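Acyl-CoA thioesterase YbgC (Helicobacter pylori, PDB 2PZH) hydrolyses the thioester bond of acyl-CoAs, preferring long-chain fatty acyl and benzoyl substrates, and may take part in phospholipid metabolism. Local coordinates at residues A62-I74 and V83-S95. Sequence-based numbering, arbitrary orientation.
Sequences ASLGQVLEIRTQI and VLFQEIYCIQNAS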
ATOM      1  N   ALA A  62       8.712  -3.417  14.400  1.00 12.82           N
ATOM      2  CA  ALA A  62       8.744  -4.760  13.852  1.00 12.12           C
ATOM      3  C   ALA A  62       9.530  -4.790  12.545  1.00 12.70           C
ATOM      4  O   ALA A  62       9.730  -3.768  11.902  1.00 12.95           O
ATOM      5  CB  ALA A  62       7.328  -5.281  13.637  1.00 11.26           C
ATOM      6  N   SER A  63       9.951  -5.976  12.144  1.00 12.29           N
ATOM      7  CA  SER A  63      10.800  -6.095  10.983  1.00 12.90           C
ATOM      8  C   SER A  63      10.517  -7.353  10.178  1.00 12.67           C
ATOM      9  O   SER A  63       9.731  -8.210  10.598  1.00 11.82           O
ATOM     10  CB  SER A  63      12.271  -6.026  11.402  1.00 14.80           C
ATOM     11  OG  SER A  63      12.626  -7.105  12.237  1.00 17.17           O
ATOM     12  N   LEU A  64      11.163  -7.443   9.018  1.00 12.41           N
ATOM     13  CA  LEU A  64      10.928  -8.517   8.047  1.00 12.50           C
ATOM     14  C   LEU A  64      10.918  -9.911   8.658  1.00 11.87           C
ATOM     15  O   LEU A  64      11.837 -10.281   9.382  1.00 12.29           O
ATOM     16  CB  LEU A  64      12.012  -8.487   6.975  1.00 13.01           C
ATOM     17  CG  LEU A  64      11.843  -9.462   5.818  1.00 13.43           C
ATOM     18  CD1 LEU A  64      10.678  -8.980   4.969  1.00 13.26           C
ATOM     19  CD2 LEU A  64      13.140  -9.592   4.988  1.00 14.27           C
ATOM     20  N   GLY A  65       9.878 -10.690   8.357  1.00 12.15           N
ATOM     21  CA  GLY A  65       9.835 -12.101   8.738  1.00 12.13           C
ATOM     22  C   GLY A  65       9.233 -12.375  10.100  1.00 11.55           C
ATOM     23  O   GLY A  65       8.946 -13.509  10.443  1.00 11.39           O
ATOM     24  N   GLN A  66       9.063 -11.336  10.894  1.00 10.93           N
ATOM     25  CA  GLN A  66       8.437 -11.503  12.200  1.00 11.24           C
ATOM     26  C   GLN A  66       6.953 -11.842  12.065  1.00 11.45           C
ATOM     27  O   GLN A  66       6.321 -11.536  11.057  1.00 10.69           O
ATOM     28  CB  GLN A  66       8.641 -10.230  13.023  1.00 11.39           C
ATOM     29  CG  GLN A  66      10.107 -10.021  13.400  1.00 13.36           C
ATOM     30  CD  GLN A  66      10.330  -8.812  14.279  1.00 14.45           C
ATOM     31  OE1 GLN A  66       9.545  -7.858  14.270  1.00 15.91           O
ATOM     32  NE2 GLN A  66      11.394  -8.854  15.056  1.00 15.68           N
ATOM     33  N   VAL A  67       6.410 -12.509  13.080  1.00 10.82           N
ATOM     34  CA  VAL A  67       4.971 -12.748  13.161  1.00 10.94           C
ATOM     35  C   VAL A  67       4.424 -11.894  14.286  1.00 11.23           C
ATOM     36  O   VAL A  67       4.946 -11.904  15.411  1.00 12.54           O
ATOM     37  CB  VAL A  67       4.648 -14.246  13.360  1.00 10.70           C
ATOM     38  CG1 VAL A  67       3.120 -14.481  13.480  1.00 11.87           C
ATOM     39  CG2 VAL A  67       5.244 -15.056  12.156  1.00 11.92           C
ATOM     40  N   LEU A  68       3.404 -11.117  13.963  1.00 10.75           N
ATOM     41  CA  LEU A  68       2.841 -10.165  14.900  1.00 10.67           C
ATOM     42  C   LEU A  68       1.480 -10.669  15.316  1.00 11.08           C
ATOM     43  O   LEU A  68       0.751 -11.235  14.524  1.00 11.56           O
ATOM     44  CB  LEU A  68       2.689  -8.783  14.246  1.00 11.31           C
ATOM     45  CG  LEU A  68       3.945  -8.193  13.585  1.00 10.66           C
ATOM     46  CD1 LEU A  68       3.714  -6.772  13.093  1.00 12.97           C
ATOM     47  CD2 LEU A  68       5.138  -8.255  14.559  1.00 10.93           C
ATOM     48  N   GLU A  69       1.145 -10.478  16.579  1.00 11.80           N
ATOM     49  CA  GLU A  69      -0.152 -10.899  17.059  1.00 12.76           C
ATOM     50  C   GLU A  69      -0.954  -9.654  17.374  1.00 12.61           C
ATOM     51  O   GLU A  69      -0.499  -8.791  18.122  1.00 11.45           O
ATOM     52  CB  GLU A  69       0.028 -11.741  18.323  1.00 14.10           C
ATOM     53  CG  GLU A  69      -1.258 -12.222  18.910  1.00 16.90           C
ATOM     54  CD  GLU A  69      -1.012 -13.245  19.986  1.00 18.22           C
ATOM     55  OE1 GLU A  69      -1.002 -14.438  19.639  1.00 19.89           O
ATOM     56  OE2 GLU A  69      -0.792 -12.852  21.156  1.00 18.65           O
ATOM     57  N   ILE A  70      -2.153  -9.565  16.811  1.00 12.36           N
ATOM     58  CA  ILE A  70      -3.012  -8.431  17.067  1.00 13.13           C
ATOM     59  C   ILE A  70      -4.067  -8.830  18.097  1.00 14.23           C
ATOM     60  O   ILE A  70      -4.874  -9.734  17.867  1.00 13.77           O
ATOM     61  CB  ILE A  70      -3.684  -7.896  15.773  1.00 15.61           C
ATOM     62  CG1 ILE A  70      -2.617  -7.516  14.750  1.00 16.70           C
ATOM     63  CG2 ILE A  70      -4.432  -6.650  16.073  1.00 15.77           C
ATOM     64  CD1 ILE A  70      -2.052  -8.670  14.016  1.00 18.64           C
ATOM     65  N   ARG A  71      -4.029  -8.149  19.231  1.00 14.20           N
ATOM     66  CA  ARG A  71      -4.973  -8.372  20.325  1.00 15.09           C
ATOM     67  C   ARG A  71      -6.033  -7.268  20.413  1.00 15.48           C
ATOM     68  O   ARG A  71      -5.720  -6.081  20.528  1.00 15.09           O
ATOM     69  CB  ARG A  71      -4.188  -8.517  21.630  1.00 15.56           C
ATOM     70  CG  ARG A  71      -3.079  -9.529  21.511  1.00 16.96           C
ATOM     71  CD  ARG A  71      -2.244  -9.670  22.792  1.00 18.01           C
ATOM     72  NE  ARG A  71      -1.094 -10.555  22.555  1.00 19.40           N
ATOM     73  CZ  ARG A  71      -0.056 -10.681  23.378  1.00 20.05           C
ATOM     74  NH1 ARG A  71       0.005  -9.980  24.506  1.00 19.99           N
ATOM     75  NH2 ARG A  71       0.929 -11.508  23.065  1.00 20.81           N
ATOM     76  N   THR A  72      -7.299  -7.661  20.358  1.00 15.37           N
ATOM     77  CA  THR A  72      -8.378  -6.692  20.285  1.00 15.28           C
ATOM     78  C   THR A  72      -9.351  -6.799  21.477  1.00 16.63           C
ATOM     79  O   THR A  72      -9.751  -7.900  21.853  1.00 15.68           O
ATOM     80  CB  THR A  72      -9.163  -6.882  18.991  1.00 15.80           C
ATOM     81  OG1 THR A  72      -8.269  -6.786  17.870  1.00 16.40           O
ATOM     82  CG2 THR A  72     -10.245  -5.829  18.854  1.00 15.57           C
ATOM     83  N   GLN A  73      -9.729  -5.659  22.041  1.00 17.85           N
ATOM     84  CA  GLN A  73     -10.753  -5.640  23.090  1.00 20.96           C
ATOM     85  C   GLN A  73     -11.718  -4.448  22.943  1.00 20.18           C
ATOM     86  O   GLN A  73     -11.361  -3.426  22.388  1.00 19.36           O
ATOM     87  CB  GLN A  73     -10.112  -5.690  24.477  1.00 22.29           C
ATOM     88  CG  GLN A  73      -9.478  -4.411  24.970  1.00 24.77           C
ATOM     89  CD  GLN A  73      -8.933  -4.565  26.383  1.00 25.72           C
ATOM     90  OE1 GLN A  73      -8.759  -5.687  26.867  1.00 28.28           O
ATOM     91  NE2 GLN A  73      -8.679  -3.444  27.055  1.00 27.44           N
ATOM     92  N   ILE A  74     -12.948  -4.604  23.419  1.00 20.37           N
ATOM     93  CA  ILE A  74     -13.903  -3.508  23.410  1.00 21.34           C
ATOM     94  C   ILE A  74     -13.664  -2.629  24.641  1.00 21.86           C
ATOM     95  O   ILE A  74     -13.780  -3.087  25.771  1.00 21.36           O
ATOM     96  CB  ILE A  74     -15.371  -4.014  23.423  1.00 22.01           C
ATOM     97  CG1 ILE A  74     -15.631  -5.014  22.284  1.00 23.13           C
ATOM     98  CG2 ILE A  74     -16.334  -2.838  23.361  1.00 22.70           C
ATOM     99  CD1 ILE A  74     -15.403  -4.474  20.887  1.00 23.42           C
ATOM    100  N   VAL A  83     -15.672   1.862  20.888  1.00 17.13           N
ATOM    101  CA  VAL A  83     -14.261   2.159  20.985  1.00 17.74           C
ATOM    102  C   VAL A  83     -13.509   0.862  21.226  1.00 17.51           C
ATOM    103  O   VAL A  83     -13.824   0.103  22.147  1.00 17.39           O
ATOM    104  CB  VAL A  83     -13.951   3.180  22.101  1.00 17.97           C
ATOM    105  CG1 VAL A  83     -12.455   3.442  22.186  1.00 18.06           C
ATOM    106  CG2 VAL A  83     -14.716   4.491  21.868  1.00 18.47           C
ATOM    107  N   LEU A  84     -12.509   0.611  20.392  1.00 15.52           N
ATOM    108  CA  LEU A  84     -11.709  -0.597  20.495  1.00 17.31           C
ATOM    109  C   LEU A  84     -10.297  -0.273  20.927  1.00 17.41           C
ATOM    110  O   LEU A  84      -9.719   0.742  20.514  1.00 17.68           O
ATOM    111  CB  LEU A  84     -11.631  -1.318  19.150  1.00 17.47           C
ATOM    112  CG  LEU A  84     -12.860  -2.068  18.648  1.00 18.81           C
ATOM    113  CD1 LEU A  84     -13.833  -1.111  18.061  1.00 20.17           C
ATOM    114  CD2 LEU A  84     -12.461  -3.103  17.597  1.00 19.43           C
ATOM    115  N   PHE A  85      -9.725  -1.150  21.740  1.00 17.00           N
ATOM    116  CA  PHE A  85      -8.319  -1.072  22.045  1.00 17.55           C
ATOM    117  C   PHE A  85      -7.605  -2.202  21.323  1.00 16.92           C
ATOM    118  O   PHE A  85      -8.007  -3.356  21.430  1.00 16.70           O
ATOM    119  CB  PHE A  85      -8.071  -1.197  23.549  1.00 20.00           C
ATOM    120  CG  PHE A  85      -6.633  -1.064  23.920  1.00 21.94           C
ATOM    121  CD1 PHE A  85      -5.916   0.050  23.523  1.00 23.03           C
ATOM    122  CD2 PHE A  85      -5.990  -2.046  24.653  1.00 23.30           C
ATOM    123  CE1 PHE A  85      -4.583   0.190  23.839  1.00 23.13           C
ATOM    124  CE2 PHE A  85      -4.649  -1.912  24.983  1.00 23.43           C
ATOM    125  CZ  PHE A  85      -3.950  -0.790  24.576  1.00 23.12           C
ATOM    126  N   GLN A  86      -6.553  -1.872  20.585  1.00 16.19           N
ATOM    127  CA  GLN A  86      -5.805  -2.895  19.890  1.00 14.61           C
ATOM    128  C   GLN A  86      -4.320  -2.751  20.147  1.00 15.34           C
ATOM    129  O   GLN A  86      -3.763  -1.651  20.024  1.00 15.93           O
ATOM    130  CB  GLN A  86      -6.101  -2.862  18.375  1.00 14.07           C
ATOM    131  CG  GLN A  86      -7.563  -3.230  18.063  1.00 13.94           C
ATOM    132  CD  GLN A  86      -7.852  -3.279  16.594  1.00 13.61           C
ATOM    133  OE1 GLN A  86      -8.057  -2.245  15.964  1.00 13.79           O
ATOM    134  NE2 GLN A  86      -7.913  -4.493  16.035  1.00 12.86           N
ATOM    135  N   GLU A  87      -3.696  -3.870  20.499  1.00 14.18           N
ATOM    136  CA  GLU A  87      -2.258  -3.915  20.733  1.00 15.88           C
ATOM    137  C   GLU A  87      -1.633  -4.937  19.825  1.00 14.21           C
ATOM    138  O   GLU A  87      -2.206  -6.003  19.574  1.00 14.46           O
ATOM    139  CB  GLU A  87      -1.951  -4.309  22.183  1.00 17.02           C
ATOM    140  CG  GLU A  87      -2.219  -3.211  23.186  1.00 19.37           C
ATOM    141  CD  GLU A  87      -1.764  -3.596  24.595  1.00 20.49           C
ATOM    142  OE1 GLU A  87      -1.482  -2.684  25.397  1.00 23.27           O
ATOM    143  OE2 GLU A  87      -1.695  -4.801  24.903  1.00 22.08           O
ATOM    144  N   ILE A  88      -0.427  -4.638  19.362  1.00 12.70           N
ATOM    145  CA  ILE A  88       0.293  -5.565  18.513  1.00 11.55           C
ATOM    146  C   ILE A  88       1.567  -5.978  19.224  1.00 11.63           C
ATOM    147  O   ILE A  88       2.347  -5.130  19.660  1.00 11.50           O
ATOM    148  CB  ILE A  88       0.631  -4.919  17.129  1.00 11.18           C
ATOM    149  CG1 ILE A  88      -0.664  -4.444  16.446  1.00 11.98           C
ATOM    150  CG2 ILE A  88       1.483  -5.856  16.256  1.00 10.13           C
ATOM    151  CD1 ILE A  88      -0.456  -3.798  15.075  1.00 13.34           C
ATOM    152  N   TYR A  89       1.771  -7.284  19.326  1.00 12.60           N
ATOM    153  CA  TYR A  89       2.984  -7.842  19.889  1.00 13.71           C
ATOM    154  C   TYR A  89       3.710  -8.680  18.858  1.00 13.29           C
ATOM    155  O   TYR A  89       3.074  -9.453  18.118  1.00 13.59           O
ATOM    156  CB  TYR A  89       2.654  -8.749  21.070  1.00 17.44           C
ATOM    157  CG  TYR A  89       2.450  -8.019  22.378  1.00 18.39           C
ATOM    158  CD1 TYR A  89       1.298  -7.281  22.630  1.00 19.37           C
ATOM    159  CD2 TYR A  89       3.421  -8.086  23.370  1.00 18.98           C
ATOM    160  CE1 TYR A  89       1.135  -6.616  23.868  1.00 19.98           C
ATOM    161  CE2 TYR A  89       3.267  -7.448  24.574  1.00 20.11           C
ATOM    162  CZ  TYR A  89       2.136  -6.720  24.829  1.00 19.17           C
ATOM    163  OH  TYR A  89       2.068  -6.105  26.081  1.00 20.66           O
ATOM    164  N   CYS A  90       5.034  -8.587  18.839  1.00 11.93           N
ATOM    165  CA  CYS A  90       5.809  -9.531  18.051  1.00 13.42           C
ATOM    166  C   CYS A  90       5.899 -10.799  18.851  1.00 13.16           C
ATOM    167  O   CYS A  90       6.363 -10.760  20.000  1.00 13.48           O
ATOM    168  CB  CYS A  90       7.234  -9.040  17.786  1.00 12.75           C
ATOM    169  SG  CYS A  90       8.191 -10.259  16.888  1.00 14.41           S
ATOM    170  N   ILE A  91       5.476 -11.918  18.260  1.00 12.53           N
ATOM    171  CA  ILE A  91       5.507 -13.214  18.966  1.00 12.14           C
ATOM    172  C   ILE A  91       6.466 -14.239  18.381  1.00 13.28           C
ATOM    173  O   ILE A  91       6.729 -15.265  19.023  1.00 13.87           O
ATOM    174  CB  ILE A  91       4.089 -13.858  19.061  1.00 11.14           C
ATOM    175  CG1 ILE A  91       3.538 -14.146  17.658  1.00 11.26           C
ATOM    176  CG2 ILE A  91       3.148 -12.971  19.882  1.00 12.06           C
ATOM    177  CD1 ILE A  91       2.195 -14.921  17.647  1.00 12.11           C
ATOM    178  N   GLN A  92       6.961 -13.995  17.171  1.00 12.99           N
ATOM    179  CA  GLN A  92       7.935 -14.886  16.542  1.00 14.82           C
ATOM    180  C   GLN A  92       8.885 -14.076  15.684  1.00 16.13           C
ATOM    181  O   GLN A  92       8.497 -13.032  15.152  1.00 14.46           O
ATOM    182  CB  GLN A  92       7.250 -15.893  15.615  1.00 16.95           C
ATOM    183  CG  GLN A  92       6.228 -16.770  16.245  1.00 19.76           C
ATOM    184  CD  GLN A  92       5.613 -17.720  15.229  1.00 21.73           C
ATOM    185  OE1 GLN A  92       6.299 -18.192  14.297  1.00 21.82           O
ATOM    186  NE2 GLN A  92       4.316 -18.000  15.392  1.00 21.62           N
ATOM    187  N   ASN A  93      10.115 -14.553  15.540  1.00 16.14           N
ATOM    188  CA  ASN A  93      11.024 -13.968  14.544  1.00 17.20           C
ATOM    189  C   ASN A  93      11.133 -14.928  13.358  1.00 17.35           C
ATOM    190  O   ASN A  93      10.604 -16.042  13.425  1.00 17.52           O
ATOM    191  CB  ASN A  93      12.368 -13.616  15.170  1.00 18.40           C
ATOM    192  CG  ASN A  93      12.973 -14.782  15.957  1.00 18.04           C
ATOM    193  OD1 ASN A  93      13.172 -15.854  15.407  1.00 16.80           O
ATOM    194  ND2 ASN A  93      13.248 -14.565  17.246  1.00 18.84           N
ATOM    195  N   ALA A  94      11.787 -14.518  12.264  1.00 17.17           N
ATOM    196  CA  ALA A  94      11.856 -15.398  11.096  1.00 18.15           C
ATOM    197  C   ALA A  94      12.653 -16.665  11.369  1.00 18.71           C
ATOM    198  O   ALA A  94      12.394 -17.695  10.749  1.00 19.72           O
ATOM    199  CB  ALA A  94      12.420 -14.676   9.873  1.00 19.53           C
ATOM    200  N   SER A  95      13.600 -16.591  12.309  1.00 18.54           N
ATOM    201  CA  SER A  95      14.474 -17.734  12.622  1.00 18.90           C
ATOM    202  C   SER A  95      13.800 -18.747  13.555  1.00 18.82           C
ATOM    203  O   SER A  95      14.347 -19.820  13.802  1.00 17.67           O
ATOM    204  CB  SER A  95      15.789 -17.271  13.254  1.00 19.31           C
ATOM    205  OG  SER A  95      16.500 -16.395  12.388  1.00 20.77           O
TER
HETATM  206  O   HOH W   1      12.418 -12.004  11.546  1.00 22.77           O
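In the antiparallel sheet of the hot-dog fold, residues 67-74 and 83-92 are facing parts of the two arms of a beta hairpin, with Glu69 and Tyr89 exchanging paired backbone bonds (Glu69 N to Tyr89 O, 2.7 Å) and Arg71 and Glu87 doing the same. A classic beta bulge interrupts the register where Ile91 and Gln92 both face Val67: Val67 O accepts a straight bond from Ile91 N at 2.9 Å and a weak one from Gln92 N. Beyond it, a water bridges Leu64 O and Ala94 N.

On the face turned to helix 22-36, Ile88 CG2 packs on Leu68 CB at 3.7 Å, while its CG1 lies alongside that of Ile70. Farther along, Gln86 NE2 donates to Thr72 OG1 (3.0 Å), which is 17° out of the amide plane, and also to Cys27 O of the helix; Gln86 OE1 takes a bond from Arg31.

On the other face, the extended side chain of Arg71 crosses Tyr89 at about a right angle and lays its guanidinium flat on the ring, planes 8° apart and CZ 4.1 Å from the centroid. NE and NH2 both grip Glu69 OE2 through bent bonds, with NE at 2.7 Å on the anti lone pair. Stacking and salt bridge together probably restrain the guanidinium's rotation, and the nearby carboxylate probably offsets its charge above the ring.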